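Local coordinates for ABC transporter substrate-binding protein (PDB 6TFX) that binds the opine mannopinic acid in the periplasm and probably hands it to an ABC importer for uptake into the bacterial cell, at residues T30-S33 / Y34-A38; N263-R266 / V267-L271; A324-P327 / N328-V332. One frame throughout, in Å; residues are numbered along the deposited sequence.

Contact 1 (T30-S33 / Y34-A38); sequences TLVS and YIYGA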
loop_
_atom_site.group_PDB
_atom_site.type_symbol
_atom_site.label_atom_id
_atom_site.label_comp_id
_atom_site.label_asym_id
_atom_site.label_seq_id
_atom_site.Cartn_x
_atom_site.Cartn_y
_atom_site.Cartn_z
ATOM N N THR A 30 -4.877 4.351 -5.810
ATOM C CA THR A 30 -6.284 4.150 -6.202
ATOM C C THR A 30 -6.487 4.678 -7.636
ATOM O O THR A 30 -7.006 3.967 -8.486
ATOM C CB THR A 30 -7.235 4.847 -5.234
ATOM O OG1 THR A 30 -7.034 4.319 -3.922
ATOM C CG2 THR A 30 -8.715 4.648 -5.632
ATOM N N LEU A 31 -6.037 5.912 -7.907
ATOM C CA LEU A 31 -6.159 6.486 -9.243
ATOM C C LEU A 31 -5.438 5.610 -10.265
ATOM O O LEU A 31 -6.006 5.300 -11.305
ATOM C CB LEU A 31 -5.582 7.906 -9.237
ATOM C CG LEU A 31 -6.486 8.917 -8.523
ATOM C CD1 LEU A 31 -5.738 10.253 -8.270
ATOM C CD2 LEU A 31 -7.742 9.208 -9.339
ATOM N N VAL A 32 -4.201 5.161 -9.949
ATOM C CA VAL A 32 -3.436 4.285 -10.839
ATOM C C VAL A 32 -4.231 3.009 -11.183
ATOM O O VAL A 32 -4.224 2.572 -12.338
ATOM C CB VAL A 32 -2.065 4.009 -10.169
ATOM C CG1 VAL A 32 -1.407 2.735 -10.666
ATOM C CG2 VAL A 32 -1.152 5.221 -10.364
ATOM N N SER A 33 -4.949 2.440 -10.183
ATOM C CA SER A 33 -5.730 1.218 -10.414
ATOM C C SER A 33 -6.913 1.426 -11.364
ATOM O O SER A 33 -7.494 0.444 -11.841
ATOM C CB SER A 33 -6.221 0.619 -9.099
ATOM O OG SER A 33 -7.349 1.320 -8.601
ATOM N N TYR A 34 -7.293 2.692 -11.616
ATOM C CA TYR A 34 -8.418 2.962 -12.544
ATOM C C TYR A 34 -7.892 3.249 -13.961
ATOM O O TYR A 34 -8.629 3.091 -14.934
ATOM C CB TYR A 34 -9.198 4.205 -12.087
ATOM C CG TYR A 34 -9.863 4.111 -10.717
ATOM C CD1 TYR A 34 -9.843 2.926 -9.985
ATOM C CD2 TYR A 34 -10.393 5.240 -10.103
ATOM C CE1 TYR A 34 -10.398 2.850 -8.706
ATOM C CE2 TYR A 34 -10.968 5.174 -8.836
ATOM C CZ TYR A 34 -10.979 3.976 -8.142
ATOM O OH TYR A 34 -11.516 3.959 -6.867
ATOM N N ILE A 35 -6.649 3.740 -14.058
ATOM C CA ILE A 35 -6.044 4.179 -15.323
ATOM C C ILE A 35 -5.291 3.103 -16.049
ATOM O O ILE A 35 -5.252 3.130 -17.281
ATOM C CB ILE A 35 -5.084 5.378 -15.019
ATOM C CG1 ILE A 35 -5.840 6.554 -14.341
ATOM C CG2 ILE A 35 -4.284 5.854 -16.260
ATOM C CD1 ILE A 35 -4.881 7.528 -13.550
ATOM N N TYR A 36 -4.561 2.242 -15.292
ATOM C CA TYR A 36 -3.676 1.268 -15.901
ATOM C C TYR A 36 -4.137 -0.170 -15.719
ATOM O O TYR A 36 -4.952 -0.490 -14.825
ATOM C CB TYR A 36 -2.312 1.368 -15.223
ATOM C CG TYR A 36 -1.637 2.708 -15.362
ATOM C CD1 TYR A 36 -0.860 3.003 -16.477
ATOM C CD2 TYR A 36 -1.739 3.672 -14.360
ATOM C CE1 TYR A 36 -0.220 4.234 -16.606
ATOM C CE2 TYR A 36 -1.103 4.907 -14.478
ATOM C CZ TYR A 36 -0.322 5.173 -15.593
ATOM O OH TYR A 36 0.361 6.362 -15.693
ATOM N N GLY A 37 -3.509 -1.028 -16.510
ATOM C CA GLY A 37 -3.619 -2.483 -16.408
ATOM C C GLY A 37 -2.229 -3.102 -16.404
ATOM O O GLY A 37 -1.214 -2.386 -16.421
ATOM N N ALA A 38 -2.162 -4.432 -16.414
ATOM C CA ALA A 38 -0.878 -5.117 -16.373
ATOM C C ALA A 38 -0.941 -6.371 -17.265
ATOM O O ALA A 38 -1.957 -6.604 -17.936
ATOM C CB ALA A 38 -0.562 -5.484 -14.926
HETATM O O HOH W 1 -5.971 -1.935 -12.381
#
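At the C-terminal end of helix 26-35, T30 meets Y34 and V32 meets Y36, the first residue past the helix. T30 and Y34 run side by side in the same direction, and CG2 of T30 comes within 3.1 Å of Y34 OH, a tight approach. The Y34 ring also spreads over the backbone of the turn: T30 O lies 3.4 Å above its plane, displaced toward the rim. That carbonyl is engaged by S33, whose OG donates to T30 O at 2.7 Å, in the carbonyl plane and on a lone pair. The S33 torsion (chi1 78°) permits this by setting OG between the backbone N and the carbonyl carbon. The hydroxyls of Y34 and Y36 have partners beyond the turn, P484 O and L18 O. Past the end of the helix, V32 CG1 packs against Y36 CD2 at 3.8 Å, the two side chains crossing at a slant. L31 O accepts two backbone bonds. Y34 N, 2.9 Å from L31 O, stands above the carbonyl plane. I35 N lies in that plane, 3.2 Å from L31 O. Y36 N reaches V32 O at 3.0 Å through a nearly straight bond. A water donates to S33 O and Y36 O, bridging two carbonyls at the exit. Mixed three- and four-residue bonds are characteristic of a helix C-terminus, here on a helix whose L31 and I35 pack on strand 180-185.

Contact 2 (N263-R266 / V267-L271); sequences NDIR and VRQAL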
loop_
_atom_site.group_PDB
_atom_site.type_symbol
_atom_site.label_atom_id
_atom_site.label_comp_id
_atom_site.label_asym_id
_atom_site.label_seq_id
_atom_site.Cartn_x
_atom_site.Cartn_y
_atom_site.Cartn_z
ATOM N N ASN A 263 18.979 4.486 20.454
ATOM C CA ASN A 263 20.018 3.496 20.188
ATOM C C ASN A 263 20.244 2.607 21.434
ATOM O O ASN A 263 20.963 1.607 21.341
ATOM C CB ASN A 263 21.302 4.109 19.670
ATOM C CG ASN A 263 21.952 5.037 20.651
ATOM O OD1 ASN A 263 21.294 5.658 21.479
ATOM N ND2 ASN A 263 23.281 5.132 20.591
ATOM N N ASP A 264 19.622 2.961 22.590
ATOM C CA ASP A 264 19.675 2.136 23.799
ATOM C C ASP A 264 18.412 1.259 23.762
ATOM O O ASP A 264 17.284 1.776 23.762
ATOM C CB ASP A 264 19.659 3.018 25.055
ATOM C CG ASP A 264 19.840 2.278 26.380
ATOM O OD1 ASP A 264 19.503 1.072 26.454
ATOM O OD2 ASP A 264 20.321 2.899 27.341
ATOM N N ILE A 265 18.586 -0.070 23.704
ATOM C CA ILE A 265 17.431 -0.973 23.663
ATOM C C ILE A 265 16.460 -0.737 24.826
ATOM O O ILE A 265 15.254 -0.921 24.646
ATOM C CB ILE A 265 17.878 -2.454 23.554
ATOM C CG1 ILE A 265 16.687 -3.345 23.086
ATOM C CG2 ILE A 265 18.566 -2.957 24.858
ATOM C CD1 ILE A 265 17.043 -4.762 22.628
ATOM N N ARG A 266 16.966 -0.331 26.015
ATOM C CA ARG A 266 16.080 -0.091 27.178
ATOM C C ARG A 266 15.070 1.016 26.898
ATOM O O ARG A 266 13.934 0.955 27.378
ATOM C CB ARG A 266 16.891 0.223 28.426
ATOM C CG ARG A 266 17.757 -0.963 28.846
ATOM C CD ARG A 266 18.730 -0.560 29.942
ATOM N NE ARG A 266 19.696 0.430 29.460
ATOM C CZ ARG A 266 20.732 0.864 30.162
ATOM N NH1 ARG A 266 20.958 0.396 31.384
ATOM N NH2 ARG A 266 21.553 1.773 29.652
ATOM N N VAL A 267 15.486 2.040 26.141
ATOM C CA VAL A 267 14.585 3.147 25.788
ATOM C C VAL A 267 13.516 2.638 24.825
ATOM O O VAL A 267 12.346 3.005 24.946
ATOM C CB VAL A 267 15.352 4.375 25.244
ATOM C CG1 VAL A 267 14.393 5.515 24.885
ATOM C CG2 VAL A 267 16.390 4.853 26.262
ATOM N N ARG A 268 13.913 1.782 23.866
ATOM C CA ARG A 268 12.948 1.223 22.898
ATOM C C ARG A 268 11.975 0.301 23.646
ATOM O O ARG A 268 10.757 0.349 23.427
ATOM C CB ARG A 268 13.680 0.431 21.796
ATOM C CG ARG A 268 14.632 1.313 20.996
ATOM C CD ARG A 268 15.002 0.717 19.642
ATOM N NE ARG A 268 15.655 -0.594 19.734
ATOM C CZ ARG A 268 16.970 -0.769 19.826
ATOM N NH1 ARG A 268 17.774 0.276 19.999
ATOM N NH2 ARG A 268 17.485 -1.991 19.822
ATOM N N GLN A 269 12.506 -0.556 24.541
ATOM C CA GLN A 269 11.662 -1.445 25.337
ATOM C C GLN A 269 10.680 -0.631 26.184
ATOM O O GLN A 269 9.495 -0.972 26.263
ATOM C CB GLN A 269 12.522 -2.317 26.255
ATOM C CG GLN A 269 13.318 -3.370 25.486
ATOM C CD GLN A 269 14.343 -4.046 26.372
ATOM O OE1 GLN A 269 14.861 -3.462 27.341
ATOM N NE2 GLN A 269 14.666 -5.298 26.040
ATOM N N ALA A 270 11.165 0.489 26.765
ATOM C CA ALA A 270 10.289 1.348 27.561
ATOM C C ALA A 270 9.120 1.838 26.693
ATOM O O ALA A 270 7.988 1.807 27.133
ATOM C CB ALA A 270 11.069 2.532 28.118
ATOM N N LEU A 271 9.404 2.263 25.446
ATOM C CA LEU A 271 8.329 2.740 24.562
ATOM C C LEU A 271 7.346 1.619 24.273
ATOM O O LEU A 271 6.137 1.828 24.372
ATOM C CB LEU A 271 8.911 3.322 23.258
ATOM C CG LEU A 271 7.924 3.990 22.301
ATOM C CD1 LEU A 271 7.210 5.187 22.962
ATOM C CD2 LEU A 271 8.653 4.447 21.037
HETATM O O HOH W 2 20.519 -1.191 20.274
#
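R268 folds its side chain back over I265 in the first turn of helix 265-272. Its CB sits 3.5 Å from I265 O, and CG follows near D264 O, 3.9 Å away. The chain then bends about the CG-CD bond (chi3 -59°), so that CD leads into NE, which is hydrogen-bonded elsewhere in the structure. This carries the guanidinium over the backbone, with I265 CA 3.8 Å above the plane and over its centre. At the tip the two terminal nitrogens diverge: NH2 rests 3.6 Å from I265 CG1 and bonds outward to N451 O, while NH1 bonds to F262 O and donates to a water, 3.1 Å away, that itself donates to N263 O. The start of the helix is closed by D264, the N-cap residue. Its OD1 accepts R266 N at 2.9 Å from above the carboxylate plane, and R266 NE through the syn lone pair. R266 NH2 reaches D264 OD2 at 2.9 Å, so the arginine grips the carboxylate side-on. Deeper in the helix, Q269 N bonds to I265 O at 2.8 Å. The D264 carboxylate thus answers a helix-end amide and an arginine together, which would probably stabilise its negative charge and fix its rotation.

Contact 3 (A324-P327 / N328-V332); sequences AGFP and NGVTV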
loop_
_atom_site.group_PDB
_atom_site.type_symbol
_atom_site.label_atom_id
_atom_site.label_comp_id
_atom_site.label_asym_id
_atom_site.label_seq_id
_atom_site.Cartn_x
_atom_site.Cartn_y
_atom_site.Cartn_z
ATOM N N ALA A 324 18.152 3.783 32.039
ATOM C CA ALA A 324 18.792 4.313 30.831
ATOM C C ALA A 324 19.298 5.753 31.002
ATOM O O ALA A 324 19.876 6.311 30.062
ATOM C CB ALA A 324 17.829 4.228 29.647
ATOM N N GLY A 325 19.051 6.344 32.169
ATOM C CA GLY A 325 19.516 7.693 32.500
ATOM C C GLY A 325 18.529 8.816 32.240
ATOM O O GLY A 325 18.928 9.989 32.143
ATOM N N PHE A 326 17.226 8.473 32.181
ATOM C CA PHE A 326 16.149 9.429 31.965
ATOM C C PHE A 326 15.167 9.386 33.150
ATOM O O PHE A 326 14.025 8.943 32.982
ATOM C CB PHE A 326 15.427 9.125 30.644
ATOM C CG PHE A 326 16.333 9.301 29.454
ATOM C CD1 PHE A 326 16.551 10.560 28.907
ATOM C CD2 PHE A 326 16.990 8.208 28.893
ATOM C CE1 PHE A 326 17.417 10.726 27.818
ATOM C CE2 PHE A 326 17.852 8.374 27.804
ATOM C CZ PHE A 326 18.059 9.629 27.283
ATOM N N PRO A 327 15.594 9.838 34.353
ATOM C CA PRO A 327 14.690 9.782 35.521
ATOM C C PRO A 327 13.460 10.682 35.403
ATOM O O PRO A 327 12.484 10.465 36.126
ATOM C CB PRO A 327 15.595 10.203 36.689
ATOM C CG PRO A 327 16.638 11.064 36.070
ATOM C CD PRO A 327 16.903 10.420 34.718
ATOM N N ASN A 328 13.504 11.678 34.503
ATOM C CA ASN A 328 12.385 12.605 34.287
ATOM C C ASN A 328 11.662 12.330 32.956
ATOM O O ASN A 328 10.833 13.134 32.529
ATOM C CB ASN A 328 12.865 14.059 34.357
ATOM C CG ASN A 328 13.427 14.434 35.702
ATOM O OD1 ASN A 328 12.795 14.236 36.749
ATOM N ND2 ASN A 328 14.631 14.978 35.700
ATOM N N GLY A 329 11.932 11.172 32.357
ATOM C CA GLY A 329 11.316 10.782 31.095
ATOM C C GLY A 329 12.096 11.221 29.863
ATOM O O GLY A 329 13.154 11.863 29.968
ATOM N N VAL A 330 11.532 10.902 28.693
ATOM C CA VAL A 330 12.096 11.188 27.368
ATOM C C VAL A 330 11.119 12.056 26.586
ATOM O O VAL A 330 9.912 11.804 26.601
ATOM C CB VAL A 330 12.384 9.854 26.605
ATOM C CG1 VAL A 330 12.698 10.089 25.125
ATOM C CG2 VAL A 330 13.533 9.086 27.261
ATOM N N THR A 331 11.650 13.061 25.872
ATOM C CA THR A 331 10.825 13.864 24.975
ATOM C C THR A 331 11.309 13.572 23.567
ATOM O O THR A 331 12.515 13.404 23.352
ATOM C CB THR A 331 10.927 15.354 25.311
ATOM O OG1 THR A 331 12.284 15.798 25.104
ATOM C CG2 THR A 331 10.508 15.630 26.766
ATOM N N VAL A 332 10.382 13.521 22.612
ATOM C CA VAL A 332 10.783 13.247 21.227
ATOM C C VAL A 332 9.809 13.950 20.290
ATOM O O VAL A 332 8.613 14.002 20.575
ATOM C CB VAL A 332 10.856 11.691 20.984
ATOM C CG1 VAL A 332 9.637 10.948 21.518
ATOM C CG2 VAL A 332 11.138 11.331 19.525
#
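F326, P327 and N328, with V330 just beyond, carry this turn between helix 314-323 and strand 330-337. The F326 ring receives V330 on one face: CG2 of the valine stands 3.9 Å from the ring centroid and 23° off the normal, a CH-pi contact. It is displaced toward the CG side of the ring, with F326 CG the nearest atom at 3.6 Å. The valine torsion explains the approach, since CG2 lies beside the V330 backbone N (CG1 being anti to it, chi1 168°) and so points back to the preceding turn. P327 and N328 occupy the corners of a type I beta turn running from F326 to G329. The turn closes with G329 N donating to F326 O, 3.1 Å at an angle of 159°, and the donor is well above the carbonyl plane. G325 ends the preceding helix in a Schellman motif, and G329 leads from the turn into the strand. Both have positive phi, at which a CB would be jammed against the carbonyl O of the residue before. Beyond the segments, F326 also touches P261 and V267, while V330 pairs through its backbone with G357 and T359. A Schellman motif followed by a beta turn is one way to reverse a helix into a strand, and this strand begins the parallel beta-alpha-beta unit of strand 330-337, helix 340-353 and strand 358-365.

Contacts 2 and 3 are neighbours on one side of the chain, with centres about 11 Å apart. They meet through A324, whose CB lies 3.6 Å from D264 OD2 and 3.7 Å from V267 CG2, so the cap of helix 265-272 packs on the end of helix 314-323. Contact 1 is on the opposite side of the chain's centre, about 42 Å from contact 2 and 47 Å from contact 3 between centres. Its T30 and L31 side chains are each about 9 Å away, from the bound opine and from a magnesium ion respectively. In contact 2 the R268 side chain is about 5 Å from that of C453, which with C418 forms a magnesium site, and about 7 Å from a magnesium ion. Contact 3 is remote from the annotated sites.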